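Local structure of ssDNA binding protein (Aeropyrum pernix, 4PSN) at residues C[53-63]-C[87-96]. The protein binds single-stranded DNA, probably holding it in a tunnel system formed between the subunits of its assembly. Numbering follows the deposited sequence.
Sequences VLFELLVNKLK and FSTLRVELWR
Leu57, Leu58 and Leu62 meet Val92 where the end of helix 40-61 lies over strand 83-97; the short axes of 53-61 and 90-96 run the same way at 35° and come within 11.0 Å. The last part of the helix contains a wider, pi-type turn at 56-61, and Lys63, just past it, is the first residue to leave helical backbone angles, with positive phi. Val92 sits in the middle, its two methyls splitting the work: CG1 takes Leu58 CD2 and Leu62 CD1 obliquely, while CG2 faces Leu57. With CG anti to its backbone N (chi1 177°), Leu57 reaches toward the strand, and its CD2 meets Val92 CG2 and Leu90 CD2 tip to tip, each at 3.9 Å. Farther back, Val53 CG1 comes to CE1 of Phe87, which opens the type I turn to Leu90, at 4.1 Å. The helix packs on the three-stranded antiparallel sheet of 6-13, 69-78 and 83-97: alternate residues Leu90, Val92 and Leu94 turn to it, and Leu54 and Leu58 also touch Tyr17 of helix 17-28. Beyond the leucines, Arg96 grips two carbonyls lying near its guanidinium plane. Arg96 NH2 donates to Leu62 O at 2.7 Å, nearly along the C=O but with a bent N-H (149°); Arg96 NH1 donates more straight (165°) to Lys63 O at 3.1 Å, from above that carbonyl's plane. Leu94 CD2 lies over the centre of one Arg96 guanidinium face, 3.6 Å above its plane. Trp95 and Arg96 continue the sheet antiparallel into a strand of the second subunit.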
ATOM      1  N   VAL C  53     -12.157  20.207  -9.842  1.00 31.14           N
ATOM      2  CA  VAL C  53     -13.317  19.625 -10.496  1.00 33.04           C
ATOM      3  C   VAL C  53     -13.961  18.532  -9.651  1.00 31.16           C
ATOM      4  O   VAL C  53     -15.189  18.467  -9.527  1.00 29.17           O
ATOM      5  CB  VAL C  53     -12.910  19.050 -11.850  1.00 45.99           C
ATOM      6  CG1 VAL C  53     -13.947  18.074 -12.348  1.00 47.51           C
ATOM      7  CG2 VAL C  53     -12.679  20.192 -12.839  1.00 51.11           C
ATOM      8  N   LEU C  54     -13.129  17.673  -9.069  1.00 28.69           N
ATOM      9  CA  LEU C  54     -13.620  16.594  -8.229  1.00 22.55           C
ATOM     10  C   LEU C  54     -14.328  17.147  -7.006  1.00 25.05           C
ATOM     11  O   LEU C  54     -15.282  16.553  -6.504  1.00 24.54           O
ATOM     12  CB  LEU C  54     -12.469  15.679  -7.806  1.00 23.78           C
ATOM     13  CG  LEU C  54     -11.900  14.839  -8.955  1.00 28.28           C
ATOM     14  CD1 LEU C  54     -10.701  14.026  -8.475  1.00 30.37           C
ATOM     15  CD2 LEU C  54     -12.983  13.918  -9.523  1.00 30.18           C
ATOM     16  N   PHE C  55     -13.873  18.294  -6.516  1.00 27.38           N
ATOM     17  CA  PHE C  55     -14.535  18.874  -5.365  1.00 27.14           C
ATOM     18  C   PHE C  55     -16.017  19.138  -5.681  1.00 28.75           C
ATOM     19  O   PHE C  55     -16.897  18.825  -4.887  1.00 27.80           O
ATOM     20  CB  PHE C  55     -13.842  20.162  -4.910  1.00 24.66           C
ATOM     21  CG  PHE C  55     -14.539  20.839  -3.762  1.00 29.98           C
ATOM     22  CD1 PHE C  55     -14.229  20.508  -2.460  1.00 31.78           C
ATOM     23  CD2 PHE C  55     -15.522  21.782  -3.989  1.00 32.08           C
ATOM     24  CE1 PHE C  55     -14.876  21.127  -1.403  1.00 32.49           C
ATOM     25  CE2 PHE C  55     -16.171  22.396  -2.937  1.00 30.20           C
ATOM     26  CZ  PHE C  55     -15.847  22.065  -1.647  1.00 29.50           C
ATOM     27  N   GLU C  56     -16.292  19.696  -6.849  1.00 26.22           N
ATOM     28  CA  GLU C  56     -17.673  20.008  -7.213  1.00 30.46           C
ATOM     29  C   GLU C  56     -18.508  18.737  -7.388  1.00 34.36           C
ATOM     30  O   GLU C  56     -19.674  18.678  -6.981  1.00 33.21           O
ATOM     31  CB  GLU C  56     -17.725  20.844  -8.491  1.00 34.30           C
ATOM     32  CG  GLU C  56     -17.123  22.213  -8.324  1.00 43.47           C
ATOM     33  CD  GLU C  56     -17.796  23.012  -7.211  1.00 49.67           C
ATOM     34  OE1 GLU C  56     -19.024  22.861  -7.019  1.00 49.65           O
ATOM     35  OE2 GLU C  56     -17.092  23.781  -6.521  1.00 51.73           O
ATOM     36  N   LEU C  57     -17.911  17.722  -7.995  1.00 31.15           N
ATOM     37  CA  LEU C  57     -18.619  16.463  -8.217  1.00 26.74           C
ATOM     38  C   LEU C  57     -18.924  15.761  -6.893  1.00 27.70           C
ATOM     39  O   LEU C  57     -20.066  15.399  -6.609  1.00 26.79           O
ATOM     40  CB  LEU C  57     -17.799  15.553  -9.131  1.00 27.42           C
ATOM     41  CG  LEU C  57     -18.356  14.151  -9.421  1.00 28.91           C
ATOM     42  CD1 LEU C  57     -19.746  14.251 -10.014  1.00 25.25           C
ATOM     43  CD2 LEU C  57     -17.444  13.353 -10.351  1.00 27.19           C
ATOM     44  N   LEU C  58     -17.894  15.573  -6.081  1.00 26.07           N
ATOM     45  CA  LEU C  58     -18.016  14.752  -4.882  1.00 28.05           C
ATOM     46  C   LEU C  58     -18.856  15.411  -3.811  1.00 30.85           C
ATOM     47  O   LEU C  58     -19.773  14.802  -3.264  1.00 37.24           O
ATOM     48  CB  LEU C  58     -16.633  14.395  -4.317  1.00 26.30           C
ATOM     49  CG  LEU C  58     -15.859  13.392  -5.170  1.00 30.70           C
ATOM     50  CD1 LEU C  58     -14.455  13.161  -4.629  1.00 32.82           C
ATOM     51  CD2 LEU C  58     -16.626  12.076  -5.250  1.00 35.05           C
ATOM     52  N   VAL C  59     -18.524  16.657  -3.510  1.00 29.16           N
ATOM     53  CA  VAL C  59     -19.125  17.354  -2.393  1.00 31.11           C
ATOM     54  C   VAL C  59     -20.482  17.953  -2.751  1.00 32.52           C
ATOM     55  O   VAL C  59     -21.406  17.897  -1.947  1.00 28.35           O
ATOM     56  CB  VAL C  59     -18.173  18.450  -1.840  1.00 35.03           C
ATOM     57  CG1 VAL C  59     -18.797  19.158  -0.665  1.00 37.99           C
ATOM     58  CG2 VAL C  59     -16.827  17.827  -1.436  1.00 36.80           C
ATOM     59  N   ASN C  60     -20.614  18.505  -3.959  1.00 28.93           N
ATOM     60  CA  ASN C  60     -21.866  19.160  -4.322  1.00 30.18           C
ATOM     61  C   ASN C  60     -22.854  18.320  -5.133  1.00 36.76           C
ATOM     62  O   ASN C  60     -24.070  18.438  -4.943  1.00 36.83           O
ATOM     63  CB  ASN C  60     -21.605  20.491  -5.025  1.00 36.16           C
ATOM     64  CG  ASN C  60     -20.856  21.474  -4.146  1.00 45.69           C
ATOM     65  OD1 ASN C  60     -19.964  22.184  -4.608  1.00 47.26           O
ATOM     66  ND2 ASN C  60     -21.206  21.506  -2.864  1.00 46.08           N
ATOM     67  N   LYS C  61     -22.348  17.476  -6.029  1.00 30.07           N
ATOM     68  CA  LYS C  61     -23.222  16.704  -6.914  1.00 33.48           C
ATOM     69  C   LYS C  61     -23.608  15.348  -6.327  1.00 33.72           C
ATOM     70  O   LYS C  61     -24.779  14.957  -6.377  1.00 32.62           O
ATOM     71  CB  LYS C  61     -22.554  16.484  -8.267  1.00 36.83           C
ATOM     72  CG  LYS C  61     -22.166  17.767  -8.969  1.00 43.40           C
ATOM     73  CD  LYS C  61     -23.312  18.248  -9.820  1.00 50.41           C
ATOM     74  CE  LYS C  61     -23.397  19.756  -9.810  1.00 57.11           C
ATOM     75  NZ  LYS C  61     -22.307  20.357 -10.625  1.00 59.14           N
ATOM     76  N   LEU C  62     -22.632  14.623  -5.784  1.00 24.20           N
ATOM     77  CA  LEU C  62     -22.914  13.297  -5.257  1.00 24.61           C
ATOM     78  C   LEU C  62     -23.193  13.443  -3.786  1.00 30.80           C
ATOM     79  O   LEU C  62     -23.648  12.510  -3.133  1.00 33.81           O
ATOM     80  CB  LEU C  62     -21.722  12.365  -5.484  1.00 27.48           C
ATOM     81  CG  LEU C  62     -21.387  12.031  -6.937  1.00 28.07           C
ATOM     82  CD1 LEU C  62     -20.139  11.154  -6.998  1.00 33.79           C
ATOM     83  CD2 LEU C  62     -22.568  11.305  -7.581  1.00 30.64           C
ATOM     84  N   LYS C  63     -22.902  14.633  -3.275  1.00 30.38           N
ATOM     85  CA  LYS C  63     -23.085  14.939  -1.864  1.00 31.72           C
ATOM     86  C   LYS C  63     -22.414  13.903  -0.972  1.00 31.76           C
ATOM     87  O   LYS C  63     -23.041  13.390  -0.046  1.00 29.13           O
ATOM     88  CB  LYS C  63     -24.577  15.033  -1.520  1.00 38.00           C
ATOM     89  CG  LYS C  63     -25.355  15.965  -2.440  1.00 47.17           C
ATOM     90  CD  LYS C  63     -26.169  16.990  -1.671  1.00 56.01           C
ATOM     91  CE  LYS C  63     -26.220  18.317  -2.440  1.00 64.98           C
ATOM     92  NZ  LYS C  63     -27.086  19.351  -1.790  1.00 71.48           N
ATOM     93  N   PHE C  87     -12.048  13.326 -19.686  1.00 33.88           N
ATOM     94  CA  PHE C  87     -13.138  13.226 -18.730  1.00 33.10           C
ATOM     95  C   PHE C  87     -14.221  12.226 -19.114  1.00 32.64           C
ATOM     96  O   PHE C  87     -15.028  11.846 -18.273  1.00 35.07           O
ATOM     97  CB  PHE C  87     -13.697  14.598 -18.368  1.00 30.77           C
ATOM     98  CG  PHE C  87     -12.780  15.402 -17.484  1.00 29.31           C
ATOM     99  CD1 PHE C  87     -12.797  15.233 -16.113  1.00 26.82           C
ATOM    100  CD2 PHE C  87     -11.893  16.318 -18.027  1.00 30.48           C
ATOM    101  CE1 PHE C  87     -11.948  15.975 -15.289  1.00 29.87           C
ATOM    102  CE2 PHE C  87     -11.046  17.061 -17.215  1.00 32.60           C
ATOM    103  CZ  PHE C  87     -11.072  16.889 -15.844  1.00 31.52           C
ATOM    104  N   SER C  88     -14.213  11.768 -20.362  1.00 36.63           N
ATOM    105  CA  SER C  88     -15.109  10.687 -20.774  1.00 37.33           C
ATOM    106  C   SER C  88     -14.700   9.350 -20.140  1.00 38.02           C
ATOM    107  O   SER C  88     -15.431   8.363 -20.226  1.00 36.85           O
ATOM    108  CB  SER C  88     -15.167  10.550 -22.301  1.00 39.12           C
ATOM    109  OG  SER C  88     -14.018   9.888 -22.810  1.00 41.46           O
ATOM    110  N   THR C  89     -13.536   9.314 -19.496  1.00 35.09           N
ATOM    111  CA  THR C  89     -13.102   8.083 -18.836  1.00 31.16           C
ATOM    112  C   THR C  89     -13.182   8.199 -17.328  1.00 29.25           C
ATOM    113  O   THR C  89     -12.735   7.314 -16.601  1.00 33.37           O
ATOM    114  CB  THR C  89     -11.663   7.721 -19.205  1.00 29.90           C
ATOM    115  OG1 THR C  89     -10.780   8.710 -18.664  1.00 26.41           O
ATOM    116  CG2 THR C  89     -11.505   7.658 -20.730  1.00 34.01           C
ATOM    117  N   LEU C  90     -13.743   9.299 -16.851  1.00 25.06           N
ATOM    118  CA  LEU C  90     -13.839   9.507 -15.417  1.00 26.51           C
ATOM    119  C   LEU C  90     -14.817   8.500 -14.825  1.00 28.89           C
ATOM    120  O   LEU C  90     -15.934   8.350 -15.307  1.00 29.37           O
ATOM    121  CB  LEU C  90     -14.293  10.936 -15.104  1.00 27.24           C
ATOM    122  CG  LEU C  90     -14.589  11.181 -13.626  1.00 32.07           C
ATOM    123  CD1 LEU C  90     -13.327  11.025 -12.794  1.00 28.15           C
ATOM    124  CD2 LEU C  90     -15.214  12.565 -13.426  1.00 26.93           C
ATOM    125  N   ARG C  91     -14.391   7.806 -13.779  1.00 22.73           N
ATOM    126  CA  ARG C  91     -15.267   6.870 -13.098  1.00 29.63           C
ATOM    127  C   ARG C  91     -15.153   7.120 -11.615  1.00 27.88           C
ATOM    128  O   ARG C  91     -14.054   7.210 -11.081  1.00 24.09           O
ATOM    129  CB  ARG C  91     -14.880   5.428 -13.424  1.00 40.99           C
ATOM    130  CG  ARG C  91     -15.679   4.399 -12.650  1.00 58.53           C
ATOM    131  CD  ARG C  91     -14.997   3.030 -12.657  1.00 69.92           C
ATOM    132  NE  ARG C  91     -14.938   2.445 -13.993  1.00 78.44           N
ATOM    133  CZ  ARG C  91     -14.290   1.321 -14.289  1.00 83.12           C
ATOM    134  NH1 ARG C  91     -13.637   0.656 -13.340  1.00 83.10           N
ATOM    135  NH2 ARG C  91     -14.294   0.864 -15.536  1.00 83.50           N
ATOM    136  N   VAL C  92     -16.292   7.255 -10.946  1.00 24.48           N
ATOM    137  CA  VAL C  92     -16.283   7.494  -9.514  1.00 23.02           C
ATOM    138  C   VAL C  92     -17.180   6.464  -8.850  1.00 29.13           C
ATOM    139  O   VAL C  92     -18.256   6.158  -9.349  1.00 30.25           O
ATOM    140  CB  VAL C  92     -16.746   8.929  -9.170  1.00 31.41           C
ATOM    141  CG1 VAL C  92     -16.957   9.076  -7.668  1.00 39.19           C
ATOM    142  CG2 VAL C  92     -15.727   9.964  -9.661  1.00 25.87           C
ATOM    143  N   GLU C  93     -16.700   5.886  -7.756  1.00 29.86           N
ATOM    144  CA  GLU C  93     -17.513   5.002  -6.942  1.00 32.02           C
ATOM    145  C   GLU C  93     -17.660   5.639  -5.572  1.00 31.23           C
ATOM    146  O   GLU C  93     -16.765   6.332  -5.102  1.00 28.26           O
ATOM    147  CB  GLU C  93     -16.870   3.621  -6.828  1.00 31.53           C
ATOM    148  CG  GLU C  93     -16.852   2.842  -8.147  1.00 33.16           C
ATOM    149  CD  GLU C  93     -15.802   1.741  -8.150  1.00 40.74           C
ATOM    150  OE1 GLU C  93     -14.620   2.047  -8.436  1.00 39.62           O
ATOM    151  OE2 GLU C  93     -16.154   0.575  -7.850  1.00 39.27           O
ATOM    152  N   LEU C  94     -18.800   5.409  -4.940  1.00 28.20           N
ATOM    153  CA  LEU C  94     -19.060   5.971  -3.635  1.00 26.85           C
ATOM    154  C   LEU C  94     -19.708   4.923  -2.746  1.00 24.04           C
ATOM    155  O   LEU C  94     -20.570   4.151  -3.189  1.00 24.66           O
ATOM    156  CB  LEU C  94     -19.965   7.205  -3.763  1.00 24.75           C
ATOM    157  CG  LEU C  94     -20.523   7.824  -2.480  1.00 28.49           C
ATOM    158  CD1 LEU C  94     -19.418   8.457  -1.661  1.00 29.34           C
ATOM    159  CD2 LEU C  94     -21.625   8.851  -2.824  1.00 27.50           C
ATOM    160  N   TRP C  95     -19.289   4.915  -1.487  1.00 21.11           N
ATOM    161  CA  TRP C  95     -19.853   4.039  -0.486  1.00 24.79           C
ATOM    162  C   TRP C  95     -20.224   4.924   0.698  1.00 30.30           C
ATOM    163  O   TRP C  95     -19.390   5.689   1.204  1.00 24.45           O
ATOM    164  CB  TRP C  95     -18.811   2.998  -0.040  1.00 21.80           C
ATOM    165  CG  TRP C  95     -18.368   1.976  -1.068  1.00 21.43           C
ATOM    166  CD1 TRP C  95     -18.812   0.686  -1.175  1.00 26.26           C
ATOM    167  CD2 TRP C  95     -17.348   2.132  -2.076  1.00 23.01           C
ATOM    168  NE1 TRP C  95     -18.156   0.041  -2.203  1.00 25.73           N
ATOM    169  CE2 TRP C  95     -17.248   0.901  -2.764  1.00 23.14           C
ATOM    170  CE3 TRP C  95     -16.514   3.190  -2.464  1.00 24.18           C
ATOM    171  CZ2 TRP C  95     -16.354   0.700  -3.828  1.00 22.05           C
ATOM    172  CZ3 TRP C  95     -15.623   2.990  -3.514  1.00 22.26           C
ATOM    173  CH2 TRP C  95     -15.553   1.752  -4.187  1.00 25.74           C
ATOM    174  N   ARG C  96     -21.470   4.834   1.147  1.00 27.67           N
ATOM    175  CA  ARG C  96     -21.900   5.693   2.244  1.00 28.81           C
ATOM    176  C   ARG C  96     -21.741   5.044   3.618  1.00 24.01           C
ATOM    177  O   ARG C  96     -22.126   3.899   3.828  1.00 24.42           O
ATOM    178  CB  ARG C  96     -23.337   6.159   2.022  1.00 34.08           C
ATOM    179  CG  ARG C  96     -23.484   7.001   0.771  1.00 39.94           C
ATOM    180  CD  ARG C  96     -24.736   7.823   0.825  1.00 41.29           C
ATOM    181  NE  ARG C  96     -24.949   8.580  -0.400  1.00 44.03           N
ATOM    182  CZ  ARG C  96     -24.464   9.797  -0.628  1.00 41.44           C
ATOM    183  NH1 ARG C  96     -23.709  10.402   0.280  1.00 35.29           N
ATOM    184  NH2 ARG C  96     -24.736  10.404  -1.777  1.00 41.38           N
TER